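Local coordinates for CHAD domain protein (Streptomyces chartreusis, PDB 6RN5) that binds copper ions and, as a phosin built on the all-helical CHAD fold, probably binds polyphosphate as well, at residues A[25-36]-A[207-217]; A[76-84]-A[217-228]. All coordinates share one frame; numbering follows the deposited sequence.

Contact 1 (A[25-36]-A[207-217]); sequences AGYLRAQATEFL and ADKVAVLASEV
Ala32 sets its methyl group against the backbone at 210-214 of the facing segment, where CB lies 3.5 Å from Ala214 N and also touches Val210 CG1, Leu213 CG and Ala214 CB. With alanines meeting at 32 and 214 the backbones run close: the CA atoms of Arg29 and Ala214 are 4.3 Å apart, and the axes of helices 25-36 and 207-213 pass at 8.3 Å. One turn further on, the Phe35 ring and Val210 cross at about a right angle, with Phe35 CD1 3.5 Å from Val210 CG1; Ala207 CB meets the ring at its edge. CG1 of Val210 lies anti to the backbone N (chi1 174°), which places this methyl between Phe35 and Ala32. Leu36 spreads its two methyls over Ala211, and its CD1 continues to Ala214 CB. The crossing, at -134°, is that of two roughly antiparallel helices from the N-terminal and middle parts of the all-helical CHAD domain, joined here by apolar packing. Beside Leu213 to Ser215, the Arg29 chain lies across the carbonyls: CG is 3.4 Å from Leu213 O, and CD is 3.3 Å from Ser215 O. A bend at chi3 (-57°) turns the guanidinium back so that Ala25 O sits over the centre of one face. Val217 closes this end, CG2 against Arg29 CG and Ala25 CB, CG1 against Leu28 CD1 at 3.8 Å. Thr33 OG1 rests on Ala214 CB while donating to Arg29 O within its own helix; Thr33 N reaches that oxygen from the opposite face of its carbonyl plane.

Contact 2 (A[76-84]-A[217-228]); sequences FQSLLDTDW and VPLTPAAATADL
Leu79 O and Pro218 O accept the two backbone hydrogen bonds that join the segments, forming a single beta bridge between Leu80 and Leu219. Thr220 N donates to Leu79 O at 2.8 Å from above the carbonyl plane. With chi1 at 58°, Thr220 OG1 sits between its backbone N and carbonyl carbon and adds a weak bond to the same oxygen, while CG2 lies by Leu80 O. Asp81 N reaches Pro218 O at 3.0 Å, nearly in line with the C=O bond. Two CA-H...O contacts, Leu219 CA to Leu79 O and Leu80 CA to Pro218 O, fill in between. Asp81 is the N-cap of the helix that carries Trp84; OD1 accepts from Trp84 N at 2.8 Å, on the anti side of the carboxylate. Pro218, centre of an inverse gamma turn, makes the CH-pi contact: CG stands 3.4 Å from the centroid of the six-membered ring of Trp84, over the face. Apolar contacts gather round Leu79, whose CB meets Ala223 CB, whose CD2 meets Ala226 CB, and whose CD1 meets Leu228 CD2 at 3.6 Å. Leu80 CD2 packs on Leu219 CD2, and Phe76 CE1 on Leu228 CB. Leu228 O lies at the edge of the Phe76 ring, in its plane. Backbone bonds thus align 79-81 with 218-220, while Pro218 holds the first turn of helix 82-120 and the leucines the turn before it.

Val217 belongs to both contacts: it packs on helix 21-42 in contact 1 and reaches Leu80 in contact 2. The centres of the two contacts are about 15 Å apart, yet they touch directly. Leu213 CD1 is 3.8 Å from Trp84 CZ2, and Leu28 CD1 is 4.0 Å from Leu80 CD2, so the apolar layer of 25-36 with 207-217 runs on into that of 76-84 with 217-228. Their segments alternate along the chain, stitching two early parts of the domain to one continuous later stretch. Both centres lie away from the copper sites. In contact 1, Ala207 and Asp208 line a carbonate pocket with Arg43 and His204; the Ala207 side chain is about 4 Å from the ion, probably from the crystallisation liquor.

Contact 1 (A[25-36]-A[207-217])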
loop_
_atom_site.group_PDB
_atom_site.type_symbol
_atom_site.label_atom_id
_atom_site.label_comp_id
_atom_site.label_asym_id
_atom_site.label_seq_id
_atom_site.Cartn_x
_atom_site.Cartn_y
_atom_site.Cartn_z
ATOM N N ALA A 25 14.875 -38.733 25.731
ATOM C CA ALA A 25 14.802 -39.987 25.003
ATOM C C ALA A 25 13.347 -40.346 24.721
ATOM O O ALA A 25 13.033 -40.813 23.624
ATOM C CB ALA A 25 15.454 -41.108 25.772
ATOM N N GLY A 26 12.488 -40.147 25.704
ATOM C CA GLY A 26 11.044 -40.465 25.550
ATOM C C GLY A 26 10.465 -39.615 24.426
ATOM O O GLY A 26 9.704 -40.109 23.603
ATOM N N TYR A 27 10.842 -38.340 24.366
ATOM C CA TYR A 27 10.324 -37.441 23.335
ATOM C C TYR A 27 10.797 -37.859 21.945
ATOM O O TYR A 27 9.958 -37.956 21.016
ATOM C CB TYR A 27 10.696 -35.994 23.626
ATOM C CG TYR A 27 10.134 -34.990 22.656
ATOM C CD1 TYR A 27 8.758 -34.698 22.617
ATOM C CD2 TYR A 27 10.978 -34.342 21.738
ATOM C CE1 TYR A 27 8.256 -33.763 21.690
ATOM C CE2 TYR A 27 10.484 -33.424 20.813
ATOM C CZ TYR A 27 9.131 -33.138 20.797
ATOM O OH TYR A 27 8.682 -32.197 19.894
ATOM N N LEU A 28 12.105 -38.156 21.812
ATOM C CA LEU A 28 12.661 -38.633 20.566
ATOM C C LEU A 28 12.017 -39.949 20.090
ATOM O O LEU A 28 11.654 -40.060 18.918
ATOM C CB LEU A 28 14.198 -38.780 20.633
ATOM C CG LEU A 28 14.959 -37.441 20.639
ATOM C CD1 LEU A 28 16.424 -37.616 21.000
ATOM C CD2 LEU A 28 14.827 -36.733 19.288
ATOM N N ARG A 29 11.898 -40.934 20.976
ATOM C CA ARG A 29 11.224 -42.204 20.641
ATOM C C ARG A 29 9.778 -41.998 20.132
ATOM O O ARG A 29 9.377 -42.595 19.138
ATOM C CB ARG A 29 11.275 -43.210 21.821
ATOM C CG ARG A 29 12.659 -43.854 22.018
ATOM C CD ARG A 29 12.687 -45.066 22.978
ATOM N NE ARG A 29 12.164 -44.637 24.271
ATOM C CZ ARG A 29 12.893 -44.264 25.338
ATOM N NH1 ARG A 29 12.259 -43.848 26.444
ATOM N NH2 ARG A 29 14.238 -44.340 25.332
ATOM N N ALA A 30 9.032 -41.124 20.801
ATOM C CA ALA A 30 7.669 -40.795 20.433
ATOM C C ALA A 30 7.567 -40.159 19.051
ATOM O O ALA A 30 6.716 -40.553 18.256
ATOM C CB ALA A 30 7.072 -39.838 21.454
ATOM N N GLN A 31 8.412 -39.167 18.776
ATOM C CA GLN A 31 8.454 -38.546 17.443
ATOM C C GLN A 31 8.880 -39.506 16.339
ATOM O O GLN A 31 8.250 -39.541 15.286
ATOM C CB GLN A 31 9.351 -37.307 17.452
ATOM C CG GLN A 31 8.750 -36.208 18.315
ATOM C CD GLN A 31 7.367 -35.788 17.839
ATOM O OE1 GLN A 31 7.156 -35.549 16.646
ATOM N NE2 GLN A 31 6.431 -35.668 18.762
ATOM N N ALA A 32 9.940 -40.274 16.588
ATOM C CA ALA A 32 10.363 -41.303 15.682
ATOM C C ALA A 32 9.235 -42.259 15.331
ATOM O O ALA A 32 9.083 -42.650 14.158
ATOM C CB ALA A 32 11.500 -42.077 16.282
ATOM N N THR A 33 8.477 -42.655 16.345
ATOM C CA THR A 33 7.319 -43.527 16.162
ATOM C C THR A 33 6.209 -42.854 15.356
ATOM O O THR A 33 5.637 -43.495 14.496
ATOM C CB THR A 33 6.777 -43.982 17.516
ATOM O OG1 THR A 33 7.787 -44.743 18.124
ATOM C CG2 THR A 33 5.525 -44.870 17.402
ATOM N N GLU A 34 5.880 -41.594 15.645
ATOM C CA GLU A 34 4.980 -40.820 14.763
ATOM C C GLU A 34 5.442 -40.763 13.316
ATOM O O GLU A 34 4.623 -40.852 12.433
ATOM C CB GLU A 34 4.780 -39.377 15.230
ATOM C CG GLU A 34 3.960 -39.276 16.510
ATOM C CD GLU A 34 2.639 -40.056 16.436
ATOM O OE1 GLU A 34 1.810 -39.727 15.554
ATOM O OE2 GLU A 34 2.437 -40.994 17.250
ATOM N N PHE A 35 6.736 -40.547 13.081
ATOM C CA PHE A 35 7.285 -40.584 11.726
ATOM C C PHE A 35 7.065 -41.943 11.046
ATOM O O PHE A 35 6.742 -41.998 9.864
ATOM C CB PHE A 35 8.786 -40.276 11.763
ATOM C CG PHE A 35 9.424 -40.177 10.413
ATOM C CD1 PHE A 35 9.953 -41.286 9.808
ATOM C CD2 PHE A 35 9.496 -38.965 9.758
ATOM C CE1 PHE A 35 10.567 -41.209 8.570
ATOM C CE2 PHE A 35 10.116 -38.852 8.516
ATOM C CZ PHE A 35 10.667 -39.983 7.922
ATOM N N LEU A 36 7.279 -43.039 11.779
ATOM C CA LEU A 36 7.079 -44.367 11.199
ATOM C C LEU A 36 5.608 -44.655 10.952
ATOM O O LEU A 36 5.261 -45.243 9.933
ATOM C CB LEU A 36 7.683 -45.458 12.045
ATOM C CG LEU A 36 9.188 -45.349 12.286
ATOM C CD1 LEU A 36 9.560 -46.345 13.376
ATOM C CD2 LEU A 36 10.018 -45.539 11.038
ATOM N N ALA A 207 15.150 -42.980 6.875
ATOM C CA ALA A 207 13.988 -43.576 7.526
ATOM C C ALA A 207 14.358 -44.757 8.425
ATOM O O ALA A 207 13.793 -44.930 9.485
ATOM C CB ALA A 207 12.974 -44.020 6.487
ATOM N N ASP A 208 15.312 -45.570 7.970
ATOM C CA ASP A 208 15.854 -46.689 8.748
ATOM C C ASP A 208 16.437 -46.205 10.081
ATOM O O ASP A 208 16.242 -46.822 11.117
ATOM C CB ASP A 208 16.961 -47.428 7.953
ATOM C CG ASP A 208 16.436 -48.617 7.119
ATOM O OD1 ASP A 208 15.238 -48.982 7.261
ATOM O OD2 ASP A 208 17.249 -49.185 6.312
ATOM N N LYS A 209 17.139 -45.087 10.048
ATOM C CA LYS A 209 17.699 -44.527 11.290
ATOM C C LYS A 209 16.635 -44.028 12.207
ATOM O O LYS A 209 16.712 -44.234 13.419
ATOM C CB LYS A 209 18.698 -43.447 10.974
ATOM C CG LYS A 209 19.875 -44.059 10.270
ATOM C CD LYS A 209 20.993 -43.074 10.074
ATOM C CE LYS A 209 21.939 -43.651 9.037
ATOM N NZ LYS A 209 23.151 -42.811 8.868
ATOM N N VAL A 210 15.592 -43.422 11.643
ATOM C CA VAL A 210 14.450 -43.046 12.470
ATOM C C VAL A 210 13.819 -44.277 13.105
ATOM O O VAL A 210 13.453 -44.267 14.298
ATOM C CB VAL A 210 13.425 -42.226 11.673
ATOM C CG1 VAL A 210 12.177 -41.965 12.488
ATOM C CG2 VAL A 210 14.073 -40.906 11.252
ATOM N N ALA A 211 13.719 -45.367 12.338
ATOM C CA ALA A 211 13.256 -46.653 12.914
ATOM C C ALA A 211 14.101 -47.093 14.128
ATOM O O ALA A 211 13.567 -47.477 15.122
ATOM C CB ALA A 211 13.248 -47.750 11.862
ATOM N N VAL A 212 15.424 -47.024 14.027
ATOM C CA VAL A 212 16.283 -47.352 15.135
ATOM C C VAL A 212 15.982 -46.446 16.312
ATOM O O VAL A 212 15.865 -46.894 17.417
ATOM C CB VAL A 212 17.763 -47.238 14.734
ATOM C CG1 VAL A 212 18.668 -47.357 15.964
ATOM C CG2 VAL A 212 18.099 -48.342 13.731
ATOM N N LEU A 213 15.819 -45.152 16.047
ATOM C CA LEU A 213 15.559 -44.165 17.083
ATOM C C LEU A 213 14.253 -44.398 17.796
ATOM O O LEU A 213 14.071 -43.970 18.915
ATOM C CB LEU A 213 15.538 -42.753 16.450
ATOM C CG LEU A 213 15.337 -41.538 17.354
ATOM C CD1 LEU A 213 16.430 -41.442 18.430
ATOM C CD2 LEU A 213 15.318 -40.255 16.530
ATOM N N ALA A 214 13.280 -45.004 17.143
ATOM C CA ALA A 214 12.047 -45.328 17.877
ATOM C C ALA A 214 12.316 -46.293 19.062
ATOM O O ALA A 214 11.550 -46.322 19.984
ATOM C CB ALA A 214 10.978 -45.894 16.940
ATOM N N SER A 215 13.403 -47.056 19.022
ATOM C CA SER A 215 13.765 -47.981 20.102
ATOM C C SER A 215 14.921 -47.469 20.954
ATOM O O SER A 215 14.819 -47.491 22.147
ATOM C CB SER A 215 14.184 -49.319 19.498
ATOM O OG SER A 215 13.055 -49.950 18.939
ATOM N N GLU A 216 16.016 -47.026 20.329
ATOM C CA GLU A 216 17.216 -46.617 21.048
ATOM C C GLU A 216 17.637 -45.186 20.730
ATOM O O GLU A 216 17.748 -44.813 19.556
ATOM C CB GLU A 216 18.393 -47.482 20.633
ATOM C CG GLU A 216 18.221 -48.985 20.799
ATOM C CD GLU A 216 19.098 -49.716 19.800
ATOM O OE1 GLU A 216 20.282 -49.320 19.665
ATOM O OE2 GLU A 216 18.597 -50.639 19.113
ATOM N N VAL A 217 17.932 -44.422 21.778
ATOM C CA VAL A 217 18.394 -43.049 21.669
ATOM C C VAL A 217 19.860 -43.007 22.103
ATOM O O VAL A 217 20.162 -43.422 23.200
ATOM C CB VAL A 217 17.559 -42.183 22.588
ATOM C CG1 VAL A 217 17.965 -40.733 22.469
ATOM C CG2 VAL A 217 16.056 -42.390 22.290
#

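Contact 2 (A[76-84]-A[217-228])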
loop_
_atom_site.group_PDB
_atom_site.type_symbol
_atom_site.label_atom_id
_atom_site.label_comp_id
_atom_site.label_asym_id
_atom_site.label_seq_id
_atom_site.Cartn_x
_atom_site.Cartn_y
_atom_site.Cartn_z
ATOM N N PHE A 76 19.542 -30.048 21.882
ATOM C CA PHE A 76 19.981 -30.991 22.921
ATOM C C PHE A 76 21.120 -31.840 22.416
ATOM O O PHE A 76 21.364 -32.948 22.901
ATOM C CB PHE A 76 18.812 -31.888 23.395
ATOM C CG PHE A 76 17.609 -31.119 23.916
ATOM C CD1 PHE A 76 17.556 -30.669 25.239
ATOM C CD2 PHE A 76 16.505 -30.869 23.093
ATOM C CE1 PHE A 76 16.424 -29.978 25.713
ATOM C CE2 PHE A 76 15.382 -30.171 23.563
ATOM C CZ PHE A 76 15.343 -29.721 24.861
ATOM N N GLN A 77 21.849 -31.275 21.467
ATOM C CA GLN A 77 22.949 -31.958 20.838
ATOM C C GLN A 77 23.972 -32.368 21.863
ATOM O O GLN A 77 24.569 -33.409 21.713
ATOM C CB GLN A 77 23.655 -31.092 19.788
ATOM C CG GLN A 77 24.670 -31.907 18.986
ATOM C CD GLN A 77 25.123 -31.239 17.702
ATOM O OE1 GLN A 77 26.276 -30.851 17.600
ATOM N NE2 GLN A 77 24.209 -31.103 16.708
ATOM N N SER A 78 24.157 -31.572 22.911
ATOM C CA SER A 78 25.203 -31.901 23.897
ATOM C C SER A 78 24.885 -33.172 24.660
ATOM O O SER A 78 25.777 -33.760 25.212
ATOM C CB SER A 78 25.421 -30.741 24.882
ATOM O OG SER A 78 24.202 -30.338 25.453
ATOM N N LEU A 79 23.620 -33.597 24.718
ATOM C CA LEU A 79 23.273 -34.846 25.417
ATOM C C LEU A 79 23.258 -36.099 24.527
ATOM O O LEU A 79 22.911 -37.153 24.999
ATOM C CB LEU A 79 21.927 -34.696 26.145
ATOM C CG LEU A 79 21.985 -33.596 27.219
ATOM C CD1 LEU A 79 20.711 -33.631 28.004
ATOM C CD2 LEU A 79 23.158 -33.786 28.166
ATOM N N LEU A 80 23.690 -35.987 23.271
ATOM C CA LEU A 80 23.524 -37.042 22.269
ATOM C C LEU A 80 24.857 -37.228 21.539
ATOM O O LEU A 80 25.640 -36.334 21.484
ATOM C CB LEU A 80 22.426 -36.631 21.275
ATOM C CG LEU A 80 21.024 -36.376 21.853
ATOM C CD1 LEU A 80 20.120 -35.490 20.990
ATOM C CD2 LEU A 80 20.316 -37.685 22.065
ATOM N N ASP A 81 25.102 -38.393 20.979
ATOM C CA ASP A 81 26.290 -38.624 20.134
ATOM C C ASP A 81 26.409 -37.618 19.003
ATOM O O ASP A 81 25.495 -37.486 18.168
ATOM C CB ASP A 81 26.211 -40.025 19.564
ATOM C CG ASP A 81 27.406 -40.385 18.719
ATOM O OD1 ASP A 81 27.595 -39.873 17.591
ATOM O OD2 ASP A 81 28.139 -41.241 19.180
ATOM N N THR A 82 27.546 -36.923 18.952
ATOM C CA THR A 82 27.698 -35.814 18.051
ATOM C C THR A 82 27.620 -36.233 16.580
ATOM O O THR A 82 26.879 -35.594 15.809
ATOM C CB THR A 82 28.995 -35.040 18.346
ATOM O OG1 THR A 82 28.846 -34.395 19.597
ATOM C CG2 THR A 82 29.240 -33.945 17.343
ATOM N N ASP A 83 28.384 -37.267 16.201
ATOM C CA ASP A 83 28.410 -37.774 14.820
ATOM C C ASP A 83 27.004 -38.175 14.404
ATOM O O ASP A 83 26.517 -37.750 13.362
ATOM C CB ASP A 83 29.317 -39.001 14.659
ATOM C CG ASP A 83 30.781 -38.695 14.885
ATOM O OD1 ASP A 83 31.207 -37.545 14.689
ATOM O OD2 ASP A 83 31.506 -39.630 15.274
ATOM N N TRP A 84 26.348 -38.979 15.231
ATOM C CA TRP A 84 24.971 -39.348 14.948
ATOM C C TRP A 84 24.083 -38.099 14.670
ATOM O O TRP A 84 23.453 -38.016 13.624
ATOM C CB TRP A 84 24.456 -40.206 16.074
ATOM C CG TRP A 84 23.034 -40.600 15.917
ATOM C CD1 TRP A 84 22.530 -41.669 15.200
ATOM C CD2 TRP A 84 21.915 -39.970 16.537
ATOM N NE1 TRP A 84 21.155 -41.709 15.326
ATOM C CE2 TRP A 84 20.760 -40.687 16.153
ATOM C CE3 TRP A 84 21.772 -38.844 17.368
ATOM C CZ2 TRP A 84 19.493 -40.305 16.548
ATOM C CZ3 TRP A 84 20.513 -38.483 17.771
ATOM C CH2 TRP A 84 19.379 -39.219 17.363
ATOM N N VAL A 217 17.932 -44.422 21.778
ATOM C CA VAL A 217 18.394 -43.049 21.669
ATOM C C VAL A 217 19.860 -43.007 22.103
ATOM O O VAL A 217 20.162 -43.422 23.200
ATOM C CB VAL A 217 17.559 -42.183 22.588
ATOM C CG1 VAL A 217 17.965 -40.733 22.469
ATOM C CG2 VAL A 217 16.056 -42.390 22.290
ATOM N N PRO A 218 20.766 -42.484 21.268
ATOM C CA PRO A 218 22.195 -42.426 21.664
ATOM C C PRO A 218 22.538 -41.276 22.595
ATOM O O PRO A 218 23.217 -40.316 22.209
ATOM C CB PRO A 218 22.916 -42.290 20.312
ATOM C CG PRO A 218 21.924 -41.563 19.458
ATOM C CD PRO A 218 20.574 -42.067 19.862
ATOM N N LEU A 219 22.021 -41.361 23.816
ATOM C CA LEU A 219 22.375 -40.421 24.867
ATOM C C LEU A 219 23.843 -40.499 25.208
ATOM O O LEU A 219 24.385 -41.584 25.315
ATOM C CB LEU A 219 21.585 -40.738 26.128
ATOM C CG LEU A 219 20.053 -40.514 26.070
ATOM C CD1 LEU A 219 19.398 -40.904 27.376
ATOM C CD2 LEU A 219 19.647 -39.091 25.701
ATOM N N THR A 220 24.489 -39.369 25.460
ATOM C CA THR A 220 25.871 -39.396 26.011
ATOM C C THR A 220 25.879 -40.007 27.427
ATOM O O THR A 220 24.838 -40.057 28.070
ATOM C CB THR A 220 26.495 -37.983 26.115
ATOM O OG1 THR A 220 25.666 -37.156 26.944
ATOM C CG2 THR A 220 26.641 -37.370 24.758
ATOM N N PRO A 221 27.059 -40.426 27.941
ATOM C CA PRO A 221 27.077 -41.092 29.259
ATOM C C PRO A 221 26.360 -40.352 30.382
ATOM O O PRO A 221 25.621 -40.959 31.137
ATOM C CB PRO A 221 28.586 -41.209 29.574
ATOM C CG PRO A 221 29.242 -41.289 28.240
ATOM C CD PRO A 221 28.394 -40.456 27.299
ATOM N N ALA A 222 26.557 -39.046 30.474
ATOM C CA ALA A 222 26.023 -38.265 31.593
ATOM C C ALA A 222 24.556 -37.874 31.417
ATOM O O ALA A 222 23.953 -37.359 32.360
ATOM C CB ALA A 222 26.870 -37.003 31.794
ATOM N N ALA A 223 23.979 -38.129 30.238
ATOM C CA ALA A 223 22.691 -37.512 29.855
ATOM C C ALA A 223 21.542 -37.911 30.742
ATOM O O ALA A 223 20.699 -37.069 31.068
ATOM C CB ALA A 223 22.342 -37.822 28.408
ATOM N N ALA A 224 21.516 -39.173 31.157
ATOM C CA ALA A 224 20.342 -39.730 31.830
ATOM C C ALA A 224 19.978 -38.930 33.084
ATOM O O ALA A 224 18.782 -38.723 33.361
ATOM C CB ALA A 224 20.567 -41.209 32.163
ATOM N N THR A 225 21.015 -38.471 33.804
ATOM C CA THR A 225 20.868 -37.605 34.984
ATOM C C THR A 225 20.889 -36.078 34.699
ATOM O O THR A 225 20.579 -35.312 35.585
ATOM C CB THR A 225 21.969 -37.861 36.071
ATOM O OG1 THR A 225 23.220 -37.249 35.701
ATOM C CG2 THR A 225 22.202 -39.305 36.287
ATOM N N ALA A 226 21.310 -35.633 33.522
ATOM C CA ALA A 226 21.406 -34.179 33.233
ATOM C C ALA A 226 20.036 -33.495 33.147
ATOM O O ALA A 226 19.075 -34.079 32.658
ATOM C CB ALA A 226 22.205 -33.924 31.965
ATOM N N ASP A 227 19.968 -32.266 33.657
ATOM C CA ASP A 227 18.741 -31.474 33.697
ATOM C C ASP A 227 18.576 -30.906 32.276
ATOM O O ASP A 227 19.513 -30.340 31.749
ATOM C CB ASP A 227 18.913 -30.361 34.754
ATOM C CG ASP A 227 17.652 -29.480 34.957
ATOM O OD1 ASP A 227 16.557 -29.632 34.316
ATOM O OD2 ASP A 227 17.784 -28.581 35.807
ATOM N N LEU A 228 17.417 -31.107 31.642
ATOM C CA LEU A 228 17.157 -30.511 30.309
ATOM C C LEU A 228 16.885 -29.010 30.325
ATOM O O LEU A 228 17.026 -28.357 29.296
ATOM C CB LEU A 228 15.935 -31.135 29.661
ATOM C CG LEU A 228 15.918 -32.613 29.380
ATOM C CD1 LEU A 228 14.679 -32.904 28.515
ATOM C CD2 LEU A 228 17.227 -33.042 28.705
#